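Local coordinates for protein PrgZ (Enterococcus faecalis, PDB 4FAJ) that binds a peptide pheromone as a membrane-anchored extracellular receptor of the solute-binding protein 5 family, and probably serves peptide import, at residues N273-K278 with G290-A295; E300-Y305 with K309-T314; L315-M320 with K369-N374; K353-N358 with K424-F429; V533-L538 with A553-K558. All coordinates share one frame; numbering follows the deposited sequence.

Contact 1: N273-K278 with G290-A295; sequences NFQVVK and GQLDEA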
# COMPACT_ATOMS: atom_id res chain seq x y z
N ASN A 273 14.25 1.94 17.26
CA ASN A 273 13.35 3.06 17.53
C ASN A 273 12.87 3.68 16.23
O ASN A 273 13.57 3.64 15.22
CB ASN A 273 14.07 4.12 18.38
CG ASN A 273 14.66 3.54 19.65
OD1 ASN A 273 15.89 3.51 19.83
ND2 ASN A 273 13.80 3.06 20.53
N PHE A 274 11.66 4.25 16.23
CA PHE A 274 11.13 4.93 15.05
C PHE A 274 10.67 6.34 15.42
O PHE A 274 10.12 6.54 16.50
CB PHE A 274 9.99 4.13 14.43
CG PHE A 274 10.42 2.79 13.90
CD1 PHE A 274 10.77 2.63 12.57
CD2 PHE A 274 10.50 1.70 14.75
CE1 PHE A 274 11.18 1.40 12.08
CE2 PHE A 274 10.92 0.46 14.27
CZ PHE A 274 11.27 0.32 12.93
N GLN A 275 10.91 7.29 14.52
CA GLN A 275 10.51 8.68 14.68
C GLN A 275 9.84 9.17 13.41
O GLN A 275 10.41 9.05 12.33
CB GLN A 275 11.75 9.54 14.97
CG GLN A 275 11.52 11.04 14.85
CD GLN A 275 10.68 11.59 15.97
OE1 GLN A 275 11.08 11.52 17.13
NE2 GLN A 275 9.51 12.14 15.64
N VAL A 276 8.64 9.74 13.52
CA VAL A 276 7.97 10.31 12.37
C VAL A 276 8.69 11.59 11.95
O VAL A 276 9.02 12.43 12.79
CB VAL A 276 6.47 10.61 12.63
CG1 VAL A 276 5.83 11.27 11.42
CG2 VAL A 276 5.71 9.33 12.97
N VAL A 277 8.97 11.71 10.65
CA VAL A 277 9.58 12.91 10.09
C VAL A 277 8.64 13.53 9.06
O VAL A 277 8.32 12.91 8.04
CB VAL A 277 10.96 12.61 9.47
CG1 VAL A 277 11.56 13.86 8.78
CG2 VAL A 277 11.90 12.11 10.54
N LYS A 278 8.17 14.74 9.35
CA LYS A 278 7.28 15.46 8.44
C LYS A 278 8.01 16.62 7.77
O LYS A 278 7.61 17.06 6.68
CB LYS A 278 6.09 16.03 9.21
CG LYS A 278 5.27 15.01 10.03
CD LYS A 278 3.89 14.73 9.42
CE LYS A 278 2.77 14.83 10.45
NZ LYS A 278 2.09 16.14 10.44
N GLY A 290 23.78 12.77 14.54
CA GLY A 290 23.78 11.38 15.04
C GLY A 290 22.55 11.02 15.87
O GLY A 290 22.58 10.04 16.64
N GLN A 291 21.48 11.79 15.71
CA GLN A 291 20.23 11.54 16.44
C GLN A 291 19.23 10.71 15.63
O GLN A 291 18.22 10.27 16.16
CB GLN A 291 19.58 12.86 16.86
CG GLN A 291 20.40 13.66 17.84
CD GLN A 291 20.75 12.85 19.07
OE1 GLN A 291 21.91 12.55 19.32
NE2 GLN A 291 19.73 12.46 19.82
N LEU A 292 19.50 10.53 14.34
CA LEU A 292 18.75 9.62 13.50
C LEU A 292 19.75 8.85 12.64
O LEU A 292 20.78 9.41 12.26
CB LEU A 292 17.78 10.39 12.59
CG LEU A 292 16.45 10.91 13.15
CD1 LEU A 292 15.68 11.75 12.09
CD2 LEU A 292 15.57 9.78 13.66
N ASP A 293 19.43 7.60 12.32
CA ASP A 293 20.30 6.77 11.49
C ASP A 293 19.83 6.72 10.02
O ASP A 293 20.48 6.11 9.18
CB ASP A 293 20.41 5.37 12.10
CG ASP A 293 21.04 5.40 13.49
OD1 ASP A 293 22.10 6.03 13.63
OD2 ASP A 293 20.49 4.80 14.44
N GLU A 294 18.72 7.38 9.72
CA GLU A 294 18.31 7.62 8.34
C GLU A 294 17.53 8.92 8.27
O GLU A 294 17.05 9.41 9.30
CB GLU A 294 17.47 6.45 7.80
CG GLU A 294 16.12 6.34 8.41
CD GLU A 294 15.27 5.22 7.84
OE1 GLU A 294 14.09 5.12 8.24
OE2 GLU A 294 15.76 4.44 7.00
N ALA A 295 17.45 9.50 7.08
CA ALA A 295 16.73 10.74 6.84
C ALA A 295 16.13 10.73 5.44
O ALA A 295 16.86 10.53 4.47
CB ALA A 295 17.65 11.94 7.02

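Contact 2: E300-Y305 with K309-T314; sequences EYAKQY and KEYSTT. With ZN (zinc ion), chain F.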
# COMPACT_ATOMS: atom_id res chain seq x y z
N GLU A 300 14.95 20.42 -2.88
CA GLU A 300 16.25 21.05 -2.69
C GLU A 300 17.16 20.24 -1.76
O GLU A 300 18.38 20.25 -1.94
CB GLU A 300 16.06 22.48 -2.19
CG GLU A 300 17.34 23.26 -1.88
CD GLU A 300 18.20 23.57 -3.11
OE1 GLU A 300 17.72 23.40 -4.27
OE2 GLU A 300 19.36 23.99 -2.90
N TYR A 301 16.59 19.54 -0.78
CA TYR A 301 17.38 18.74 0.15
C TYR A 301 18.03 17.56 -0.60
O TYR A 301 19.19 17.25 -0.39
CB TYR A 301 16.52 18.21 1.30
CG TYR A 301 15.72 19.27 2.02
CD1 TYR A 301 16.33 20.11 2.95
CD2 TYR A 301 14.36 19.43 1.79
CE1 TYR A 301 15.60 21.10 3.63
CE2 TYR A 301 13.62 20.44 2.46
CZ TYR A 301 14.25 21.25 3.38
OH TYR A 301 13.53 22.21 4.07
N ALA A 302 17.25 16.90 -1.44
CA ALA A 302 17.78 15.80 -2.27
C ALA A 302 18.84 16.32 -3.23
O ALA A 302 19.89 15.70 -3.39
CB ALA A 302 16.66 15.13 -3.02
N LYS A 303 18.56 17.45 -3.88
CA LYS A 303 19.52 18.12 -4.76
C LYS A 303 20.89 18.32 -4.09
O LYS A 303 21.93 18.03 -4.68
CB LYS A 303 18.96 19.47 -5.23
CG LYS A 303 19.69 20.09 -6.42
CD LYS A 303 18.86 21.18 -7.08
CE LYS A 303 19.20 21.35 -8.56
NZ LYS A 303 20.51 21.99 -8.76
N GLN A 304 20.89 18.80 -2.85
CA GLN A 304 22.15 19.07 -2.15
C GLN A 304 22.87 17.80 -1.65
O GLN A 304 24.10 17.79 -1.57
CB GLN A 304 21.92 20.05 -1.00
CG GLN A 304 21.47 21.43 -1.45
CD GLN A 304 22.34 22.02 -2.55
OE1 GLN A 304 23.50 21.63 -2.72
NE2 GLN A 304 21.79 22.96 -3.31
N TYR A 305 22.13 16.74 -1.33
CA TYR A 305 22.74 15.50 -0.79
C TYR A 305 22.92 14.35 -1.81
O TYR A 305 23.42 13.27 -1.46
CB TYR A 305 21.95 15.01 0.43
CG TYR A 305 22.26 15.82 1.66
CD1 TYR A 305 21.52 16.94 1.99
CD2 TYR A 305 23.33 15.48 2.49
CE1 TYR A 305 21.82 17.71 3.11
CE2 TYR A 305 23.64 16.24 3.62
CZ TYR A 305 22.89 17.35 3.92
OH TYR A 305 23.19 18.10 5.04
N LYS A 309 28.01 10.08 -0.03
CA LYS A 309 28.32 8.65 -0.01
C LYS A 309 27.20 7.83 0.64
O LYS A 309 27.08 6.65 0.36
CB LYS A 309 29.65 8.38 0.69
CG LYS A 309 29.66 8.72 2.17
CD LYS A 309 31.03 8.51 2.81
CE LYS A 309 30.96 8.78 4.31
NZ LYS A 309 30.42 10.12 4.62
N GLU A 310 26.40 8.47 1.49
CA GLU A 310 25.32 7.77 2.21
C GLU A 310 23.93 7.97 1.58
O GLU A 310 22.94 7.52 2.13
CB GLU A 310 25.34 8.18 3.68
CG GLU A 310 26.52 7.55 4.42
CD GLU A 310 26.67 8.00 5.86
OE1 GLU A 310 26.20 9.10 6.23
OE2 GLU A 310 27.28 7.23 6.64
N TYR A 311 23.88 8.61 0.41
CA TYR A 311 22.65 8.83 -0.36
C TYR A 311 22.27 7.58 -1.16
O TYR A 311 23.14 6.92 -1.74
CB TYR A 311 22.85 10.00 -1.34
CG TYR A 311 21.63 10.34 -2.20
CD1 TYR A 311 21.47 9.78 -3.47
CD2 TYR A 311 20.66 11.24 -1.75
CE1 TYR A 311 20.35 10.10 -4.28
CE2 TYR A 311 19.55 11.56 -2.54
CZ TYR A 311 19.40 10.99 -3.80
OH TYR A 311 18.29 11.33 -4.56
N SER A 312 20.98 7.27 -1.22
CA SER A 312 20.48 6.29 -2.20
C SER A 312 19.08 6.69 -2.65
O SER A 312 18.36 7.35 -1.92
CB SER A 312 20.45 4.89 -1.59
OG SER A 312 19.50 4.79 -0.55
N THR A 313 18.71 6.32 -3.88
CA THR A 313 17.32 6.39 -4.31
C THR A 313 16.92 5.06 -4.92
O THR A 313 17.70 4.45 -5.65
CB THR A 313 17.05 7.54 -5.30
OG1 THR A 313 15.65 7.57 -5.63
CG2 THR A 313 17.85 7.36 -6.57
N THR A 314 15.70 4.63 -4.61
CA THR A 314 15.21 3.31 -4.99
C THR A 314 13.79 3.48 -5.52
O THR A 314 12.94 4.03 -4.82
CB THR A 314 15.19 2.35 -3.79
OG1 THR A 314 16.45 2.39 -3.11
CG2 THR A 314 14.91 0.88 -4.26
ZN ZN F . 11.64 22.08 4.70

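Contact 3: L315-M320 with K369-N374; sequences LMANTM and KEMAFN. With ZN (zinc ion), chain H.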
# COMPACT_ATOMS: atom_id res chain seq x y z
N LEU A 315 13.54 3.02 -6.75
CA LEU A 315 12.25 3.20 -7.40
C LEU A 315 11.26 2.19 -6.87
O LEU A 315 11.57 1.00 -6.78
CB LEU A 315 12.37 3.04 -8.93
CG LEU A 315 11.12 3.36 -9.76
CD1 LEU A 315 10.78 4.84 -9.65
CD2 LEU A 315 11.33 2.95 -11.22
N MET A 316 10.07 2.66 -6.50
CA MET A 316 9.04 1.81 -5.89
C MET A 316 7.90 1.52 -6.88
O MET A 316 7.65 2.31 -7.78
CB MET A 316 8.45 2.50 -4.68
CG MET A 316 9.44 2.85 -3.59
SD MET A 316 9.90 1.40 -2.62
CE MET A 316 11.58 1.17 -3.15
N ALA A 317 7.20 0.40 -6.67
CA ALA A 317 6.00 0.05 -7.46
C ALA A 317 4.78 0.76 -6.87
O ALA A 317 3.85 0.14 -6.35
CB ALA A 317 5.79 -1.48 -7.47
N ASN A 318 4.80 2.09 -6.98
CA ASN A 318 3.93 2.95 -6.18
C ASN A 318 3.56 4.16 -7.05
O ASN A 318 4.42 4.93 -7.44
CB ASN A 318 4.72 3.32 -4.91
CG ASN A 318 4.01 4.29 -3.95
OD1 ASN A 318 4.66 4.78 -3.01
ND2 ASN A 318 2.70 4.54 -4.14
N THR A 319 2.27 4.28 -7.38
CA THR A 319 1.77 5.41 -8.16
C THR A 319 1.00 6.35 -7.22
O THR A 319 0.13 5.90 -6.47
CB THR A 319 0.83 4.92 -9.28
OG1 THR A 319 1.56 4.07 -10.18
CG2 THR A 319 0.24 6.12 -10.07
N MET A 320 1.31 7.64 -7.28
CA MET A 320 0.49 8.66 -6.60
C MET A 320 -0.56 9.20 -7.60
O MET A 320 -0.23 9.53 -8.74
CB MET A 320 1.35 9.80 -6.05
CG MET A 320 2.22 9.43 -4.87
SD MET A 320 1.32 8.86 -3.40
CE MET A 320 0.24 10.26 -3.07
N LYS A 369 6.11 1.43 -13.71
CA LYS A 369 7.15 0.71 -14.46
C LYS A 369 7.99 -0.16 -13.53
O LYS A 369 8.04 0.08 -12.31
CB LYS A 369 8.06 1.70 -15.19
CG LYS A 369 7.37 2.45 -16.30
CD LYS A 369 8.08 3.75 -16.69
CE LYS A 369 8.90 3.63 -17.93
NZ LYS A 369 9.25 5.02 -18.43
N GLU A 370 8.64 -1.16 -14.13
CA GLU A 370 9.61 -2.05 -13.46
C GLU A 370 8.98 -2.95 -12.40
O GLU A 370 9.68 -3.44 -11.52
CB GLU A 370 10.78 -1.28 -12.81
CG GLU A 370 11.34 -0.12 -13.60
CD GLU A 370 11.80 -0.50 -14.97
OE1 GLU A 370 12.21 -1.67 -15.18
OE2 GLU A 370 11.76 0.39 -15.85
N MET A 371 7.67 -3.16 -12.47
CA MET A 371 6.97 -3.95 -11.47
C MET A 371 6.66 -5.32 -12.04
O MET A 371 7.04 -6.34 -11.46
CB MET A 371 5.67 -3.25 -11.06
CG MET A 371 4.80 -3.98 -10.05
SD MET A 371 3.13 -3.30 -10.01
CE MET A 371 2.34 -4.16 -11.38
N ALA A 372 5.95 -5.34 -13.16
CA ALA A 372 5.41 -6.58 -13.73
C ALA A 372 5.87 -6.76 -15.16
O ALA A 372 5.73 -5.85 -15.98
CB ALA A 372 3.91 -6.56 -13.67
N PHE A 373 6.40 -7.94 -15.47
CA PHE A 373 6.90 -8.27 -16.80
C PHE A 373 6.19 -9.50 -17.36
O PHE A 373 5.88 -10.45 -16.64
CB PHE A 373 8.41 -8.51 -16.77
CG PHE A 373 9.20 -7.33 -16.28
CD1 PHE A 373 9.66 -6.37 -17.17
CD2 PHE A 373 9.48 -7.17 -14.93
CE1 PHE A 373 10.39 -5.27 -16.73
CE2 PHE A 373 10.21 -6.07 -14.47
CZ PHE A 373 10.66 -5.12 -15.38
N ASN A 374 5.91 -9.47 -18.66
CA ASN A 374 5.20 -10.54 -19.33
C ASN A 374 6.06 -11.81 -19.30
O ASN A 374 7.23 -11.77 -19.67
CB ASN A 374 4.93 -10.13 -20.78
CG ASN A 374 3.92 -11.02 -21.49
OD1 ASN A 374 3.86 -12.23 -21.28
ND2 ASN A 374 3.12 -10.41 -22.36
ZN ZN H . 12.36 -0.63 -17.66

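Contact 4: K353-N358 with K424-F429; sequences KKLLDN and KKAGEF. With ZN (zinc ion), chain G.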
# COMPACT_ATOMS: atom_id res chain seq x y z
N LYS A 353 11.01 16.59 -11.74
CA LYS A 353 12.34 17.20 -11.91
C LYS A 353 12.66 18.26 -10.85
O LYS A 353 13.78 18.32 -10.32
CB LYS A 353 12.47 17.85 -13.30
CG LYS A 353 12.61 16.85 -14.45
CD LYS A 353 12.51 17.52 -15.83
CE LYS A 353 13.52 18.64 -16.01
NZ LYS A 353 14.89 18.24 -15.56
N LYS A 354 11.68 19.10 -10.55
CA LYS A 354 11.90 20.29 -9.73
C LYS A 354 11.45 20.06 -8.30
O LYS A 354 12.23 20.26 -7.37
CB LYS A 354 11.15 21.49 -10.33
CG LYS A 354 11.41 21.69 -11.80
CD LYS A 354 10.48 22.73 -12.42
CE LYS A 354 10.65 22.80 -13.94
NZ LYS A 354 9.55 23.55 -14.63
N LEU A 355 10.22 19.61 -8.13
CA LEU A 355 9.66 19.43 -6.79
C LEU A 355 10.22 18.22 -6.06
O LEU A 355 10.66 18.34 -4.92
CB LEU A 355 8.13 19.36 -6.87
CG LEU A 355 7.37 19.43 -5.55
CD1 LEU A 355 5.93 19.85 -5.80
CD2 LEU A 355 7.41 18.10 -4.82
N LEU A 356 10.23 17.06 -6.71
CA LEU A 356 10.70 15.84 -6.05
C LEU A 356 12.21 15.66 -6.18
O LEU A 356 12.89 15.50 -5.17
CB LEU A 356 9.99 14.62 -6.62
CG LEU A 356 8.48 14.67 -6.42
CD1 LEU A 356 7.86 13.48 -7.12
CD2 LEU A 356 8.12 14.71 -4.95
N ASP A 357 12.70 15.63 -7.42
CA ASP A 357 14.13 15.66 -7.72
C ASP A 357 14.93 14.59 -6.97
O ASP A 357 16.03 14.84 -6.48
CB ASP A 357 14.68 17.06 -7.40
CG ASP A 357 15.99 17.34 -8.09
OD1 ASP A 357 16.42 16.53 -8.94
OD2 ASP A 357 16.60 18.40 -7.78
N ASN A 358 14.39 13.38 -6.91
CA ASN A 358 14.94 12.35 -6.04
C ASN A 358 14.77 10.93 -6.59
O ASN A 358 14.68 9.98 -5.82
CB ASN A 358 14.26 12.44 -4.68
CG ASN A 358 12.78 12.11 -4.75
OD1 ASN A 358 12.23 11.87 -5.83
ND2 ASN A 358 12.12 12.12 -3.59
N LYS A 424 2.09 18.51 1.18
CA LYS A 424 1.55 19.86 1.05
C LYS A 424 2.12 20.60 -0.17
O LYS A 424 1.38 21.26 -0.90
CB LYS A 424 1.82 20.66 2.34
CG LYS A 424 1.28 22.07 2.31
CD LYS A 424 1.45 22.76 3.66
CE LYS A 424 1.11 24.23 3.56
NZ LYS A 424 2.30 25.02 3.12
N LYS A 425 3.43 20.50 -0.37
CA LYS A 425 4.08 21.18 -1.50
C LYS A 425 3.62 20.61 -2.85
O LYS A 425 3.47 21.36 -3.81
CB LYS A 425 5.59 21.07 -1.39
CG LYS A 425 6.34 21.92 -2.41
CD LYS A 425 7.81 21.57 -2.43
CE LYS A 425 8.50 22.06 -1.17
NZ LYS A 425 9.04 23.44 -1.36
N ALA A 426 3.41 19.30 -2.92
CA ALA A 426 2.88 18.67 -4.14
C ALA A 426 1.46 19.13 -4.40
O ALA A 426 1.10 19.42 -5.54
CB ALA A 426 2.94 17.13 -4.03
N GLY A 427 0.65 19.21 -3.35
CA GLY A 427 -0.70 19.74 -3.46
C GLY A 427 -0.74 21.16 -3.98
O GLY A 427 -1.59 21.49 -4.80
N GLU A 428 0.19 22.00 -3.52
CA GLU A 428 0.27 23.39 -4.00
C GLU A 428 0.75 23.50 -5.44
O GLU A 428 0.32 24.40 -6.19
CB GLU A 428 1.18 24.22 -3.08
CG GLU A 428 0.56 24.44 -1.70
CD GLU A 428 1.55 24.84 -0.62
OE1 GLU A 428 2.79 24.75 -0.83
OE2 GLU A 428 1.08 25.24 0.47
N PHE A 429 1.66 22.61 -5.83
CA PHE A 429 2.11 22.54 -7.22
C PHE A 429 0.93 22.18 -8.13
O PHE A 429 0.71 22.81 -9.16
CB PHE A 429 3.24 21.51 -7.37
CG PHE A 429 3.68 21.29 -8.80
CD1 PHE A 429 4.74 22.01 -9.33
CD2 PHE A 429 3.03 20.36 -9.60
CE1 PHE A 429 5.14 21.82 -10.65
CE2 PHE A 429 3.43 20.15 -10.91
CZ PHE A 429 4.49 20.88 -11.44
ZN ZN G . 17.96 17.14 -10.37

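Contact 5: V533-L538 with A553-K558; sequences VGTAKL and AKYDYK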
# COMPACT_ATOMS: atom_id res chain seq x y z
N VAL A 533 6.72 6.82 -7.40
CA VAL A 533 7.50 7.24 -6.25
C VAL A 533 8.89 6.61 -6.24
O VAL A 533 9.02 5.38 -6.31
CB VAL A 533 6.79 6.84 -4.93
CG1 VAL A 533 7.66 7.15 -3.71
CG2 VAL A 533 5.43 7.53 -4.82
N GLY A 534 9.90 7.46 -6.15
CA GLY A 534 11.25 7.07 -5.77
C GLY A 534 11.50 7.46 -4.32
O GLY A 534 11.16 8.58 -3.92
N THR A 535 12.10 6.55 -3.55
CA THR A 535 12.41 6.76 -2.14
C THR A 535 13.89 7.11 -2.01
O THR A 535 14.76 6.26 -2.26
CB THR A 535 12.11 5.48 -1.31
OG1 THR A 535 10.72 5.15 -1.43
CG2 THR A 535 12.48 5.67 0.17
N ALA A 536 14.17 8.37 -1.65
CA ALA A 536 15.54 8.86 -1.49
C ALA A 536 15.80 9.18 -0.04
O ALA A 536 14.92 9.69 0.66
CB ALA A 536 15.80 10.09 -2.33
N LYS A 537 17.02 8.89 0.39
CA LYS A 537 17.36 9.03 1.80
C LYS A 537 18.84 8.98 2.03
O LYS A 537 19.59 8.49 1.18
CB LYS A 537 16.69 7.91 2.60
CG LYS A 537 17.20 6.51 2.30
CD LYS A 537 16.34 5.48 2.99
CE LYS A 537 16.89 4.08 2.87
NZ LYS A 537 16.12 3.16 3.79
N LEU A 538 19.26 9.48 3.18
CA LEU A 538 20.58 9.22 3.72
C LEU A 538 20.44 8.04 4.66
O LEU A 538 19.44 7.92 5.35
CB LEU A 538 21.09 10.42 4.50
CG LEU A 538 21.22 11.72 3.71
CD1 LEU A 538 21.57 12.90 4.64
CD2 LEU A 538 22.26 11.55 2.60
N ALA A 553 5.29 -4.74 1.98
CA ALA A 553 5.83 -4.01 3.13
C ALA A 553 7.27 -3.60 2.79
O ALA A 553 8.07 -4.44 2.44
CB ALA A 553 5.80 -4.89 4.37
N LYS A 554 7.58 -2.31 2.91
CA LYS A 554 8.81 -1.75 2.34
C LYS A 554 10.10 -2.23 3.00
O LYS A 554 11.11 -2.43 2.30
CB LYS A 554 8.77 -0.22 2.39
CG LYS A 554 9.92 0.45 1.63
CD LYS A 554 9.82 1.97 1.68
CE LYS A 554 8.72 2.52 0.79
NZ LYS A 554 8.96 3.99 0.47
N TYR A 555 10.11 -2.39 4.32
CA TYR A 555 11.35 -2.74 5.03
C TYR A 555 11.21 -4.01 5.84
O TYR A 555 10.20 -4.22 6.51
CB TYR A 555 11.82 -1.59 5.94
CG TYR A 555 12.25 -0.35 5.19
CD1 TYR A 555 13.44 -0.34 4.47
CD2 TYR A 555 11.46 0.80 5.18
CE1 TYR A 555 13.84 0.78 3.77
CE2 TYR A 555 11.87 1.95 4.49
CZ TYR A 555 13.07 1.92 3.78
OH TYR A 555 13.51 3.01 3.08
N ASP A 556 12.24 -4.86 5.78
CA ASP A 556 12.38 -6.02 6.64
C ASP A 556 13.69 -5.89 7.42
O ASP A 556 14.78 -5.96 6.84
CB ASP A 556 12.36 -7.31 5.83
CG ASP A 556 12.35 -8.56 6.70
OD1 ASP A 556 12.42 -8.44 7.94
OD2 ASP A 556 12.23 -9.68 6.14
N TYR A 557 13.56 -5.68 8.72
CA TYR A 557 14.71 -5.46 9.59
C TYR A 557 15.19 -6.74 10.30
O TYR A 557 16.09 -6.68 11.14
CB TYR A 557 14.33 -4.43 10.65
CG TYR A 557 13.80 -3.13 10.08
CD1 TYR A 557 14.60 -2.33 9.29
CD2 TYR A 557 12.51 -2.69 10.36
CE1 TYR A 557 14.13 -1.12 8.77
CE2 TYR A 557 12.03 -1.51 9.85
CZ TYR A 557 12.85 -0.71 9.07
OH TYR A 557 12.37 0.48 8.56
N LYS A 558 14.61 -7.88 9.95
CA LYS A 558 14.88 -9.14 10.65
C LYS A 558 16.38 -9.40 10.84
O LYS A 558 16.81 -9.74 11.94
CB LYS A 558 14.25 -10.32 9.90
CG LYS A 558 14.63 -11.70 10.46
CD LYS A 558 13.84 -12.82 9.78
CE LYS A 558 14.41 -14.18 10.12
NZ LYS A 558 13.74 -15.26 9.36

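Contact 1: N273-K278 with G290-A295
A strand-helix-strand unit folds back on itself where Leu292 meets Gln275 and Val277: strand 271-276 leads into helix 280-288, and the chain then returns to strand 294-297 in another sheet. The helix ends in a Schellman motif at Gly290, whose positive phi turns the backbone, and two residues later Leu292 points back at the first strand. Its two methyls divide the work. CD2 rests on the aliphatic root of Gln275, 4.0 Å from CB, while CD1 lies 4.1 Å from Val277 CG2, the two side chains running antiparallel alongside one another. Helix 280-288 adds Leu286 to this small apolar cluster. Gln275 CB faces the leucine, and the bend at chi2 (72°) turns the amide away from it toward polar partners: Asp251 receives one bond from NE2, and Gln275 NE2 also donates to Val276 O at 2.9 Å in a nearly straight bond (169°), with the acceptor close to the plane of the Gln275 amide.

Contact 2: E300-Y305 with K309-T314
Tyr311 is pressed against the end of helix 299-305, and the closeness of that fit contrasts with the helix's outer side. In the tight part, the carbonyl oxygen of Tyr305 sits at the root of the aromatic side chain, 3.3 Å from Tyr311 CB and 3.4 Å from Tyr311 CD2. One turn back, the Ala302 O to Tyr311 CE2 distance is a looser 4.2 Å, and Ala302 CB lies 4.4 Å from Tyr311 OH. Both carbonyls approach the ring obliquely. With CG anti to the backbone N of Tyr311 (chi1 -180°), the ring extends from its strand toward the helix, where Leu297 and Ala536 also pack against it. Tyr305 behaves differently: its backbone makes the contact, while its own ring leads away and its hydroxyl bonds Asn288. The loose side begins where Glu300, Lys303 and Gln304 stand exposed. Tyr301 lies on a partly exposed flank, its ring leaning on Ile280 and Ile284 of helix 280-288. Its phenol oxygen binds the metal, with Tyr301 OH 2.0 Å from zinc, and the cation probably draws electron density from that oxygen. The arrangement is a tight helix-loop-strand connection that brings strand 311-324 back beside the helix, and the same short helix supplies the tyrosine of a three-residue zinc site completed by Glu279 and Glu421.

Contact 3: L315-M320 with K369-N374
Met371 lies along the methyl of Ala317, and following it outward gives the contact atom by atom. Its CB is 4.0 Å from Ala317 CB. The next carbon comes nearer, with Met371 CG 3.7 Å from Ala317 CB, since CG stands anti to the backbone N (chi1 178°) and the chain runs on alongside the alanine. The sulfur, Met371 SD, is still 4.1 Å from Ala317 CB; beyond it the bend at chi3 (84°) leads CE away from this partner. Ala471 packs on the same methionine. Ala317, its methyl directed toward the loop, is the centre of an inverse gamma turn with a weak bond from Asn318 N to Met316 O. Here strand 311-324 turns a corner, the parts before and after it belonging to different sheets or faces. The fold of this family has two lobes joined by crossing strands, and the corner may belong to such a connection. Just past it, the side-chain nitrogen, Asn318 ND2, bonds a polar side chain of the bound peptide. Before the corner, Leu315 meets Glu370 of the long loop that follows strand 361-362: Leu315 CD2 touches Glu370 CG at 3.9 Å, the side chains crossing at about a right angle. Glu370, bent at chi2, turns its carboxylate to a zinc ion, which Glu370 OE2 binds at 2.2 Å while Glu370 OE1 stays longer at 2.7 Å and lies in the plane of the Phe373 ring, at its edge.

Contact 4: K353-N358 with K424-F429
Leu355 is pushed end-on into the surface of helix 421-437, where Lys425, Ala426 and Phe429 receive it. Its CD1 does most of the touching: Leu355 CD1 is 3.5 Å from Lys425 O, 3.7 Å from Ala426 CA and 3.5 Å from Phe429 CB. The other wall is the methylene chain of Lys425, which runs the other way alongside with its CD 3.8 Å from Leu355 CG. This is helix-helix packing between the last turn of helix 348-356, widened to a pi-type turn, and an early part of helix 421-437; the leucine reaches across because its CG stands anti to the backbone N (chi1 -169°). In the second shell, Ser350 and Leu351 of the first helix pack on Phe429 and help to position it. Lys425 bends at chi3 and chi4 and donates from NZ to a glycerol probably from the crystallisation liquor. Within helix 421-437, Lys424 NZ forms a salt bridge with Glu428 OE2 at 2.9 Å, one turn apart. Ala426 and Leu356 also touch an aromatic side chain of the bound peptide. Beyond the helix end, Asp357 takes a positive phi, accepts a bond from Lys306, and binds a zinc ion through OD1, 2.2 Å from the metal.

Contact 5: V533-L538 with A553-K558
Two lysines point in opposite directions across this contact: Lys554 reaches toward strand 528-539, while Lys537 reaches out from it. Lys554 and Thr535 meet tip to tip, Lys554 NZ donating to Thr535 OG1 at 2.8 Å. Two residues along the strand, and therefore on the same face of it, Lys537 and Tyr555 come from opposite directions and meet at the phenol oxygen, Lys537 NZ donating to Tyr555 OH at 2.7 Å. The ammonium approaches the ring obliquely, with Lys537 NZ also 3.3 Å from Tyr555 CZ. Lys537 CG lies between the backbone N and the carbonyl carbon (chi1 66°); the extended lysine and the tyrosine side chain together bridge the gap between the two backbones. Lys554 instead bends at chi3 (-74°), and its CG lies over one face of the Tyr555 ring, 3.8 Å above the plane and toward the rim. The methyl of Thr535 fills in beside them, Thr535 CG2 being 4.1 Å from Tyr555 OH. These bonds join the long strand of the seven-stranded sheet to the small antiparallel pair 547-548 and 555-556, whose Met548 packs on both Thr535 and Tyr555. An Asx turn follows, with Asp556 OD1 accepting from Lys558 N. Across the contact each ammonium group is thus held by a hydroxyl oxygen that brings no formal charge, and a salt bridge to Glu539 probably offsets the charge of the buried Lys537.

Overall arrangement
The seven-stranded mixed sheet ties most of these contacts together. Along the chain, contacts 1 and 2 close in turn; contacts 3 and 4 then interleave, their segments alternating, and contact 5 comes last. Strand 528-539 is the common neighbour: it pairs antiparallel with strand 294-297 of contact 1 and with strand 311-324, which contacts 2 and 3 share. Centres of contacts 1 and 5 are about 13 Å apart, those of contacts 2 and 5 about 14 Å, and those of contacts 1 and 3 about 27 Å. Contact 4 reaches this core through Asp357 and Asn358, the latter touching both contacts 2 and 5. Strand 528-539, late in the chain, joins segments from earlier in it, and residues of contacts 3, 4 and 5 lie against the bound peptide.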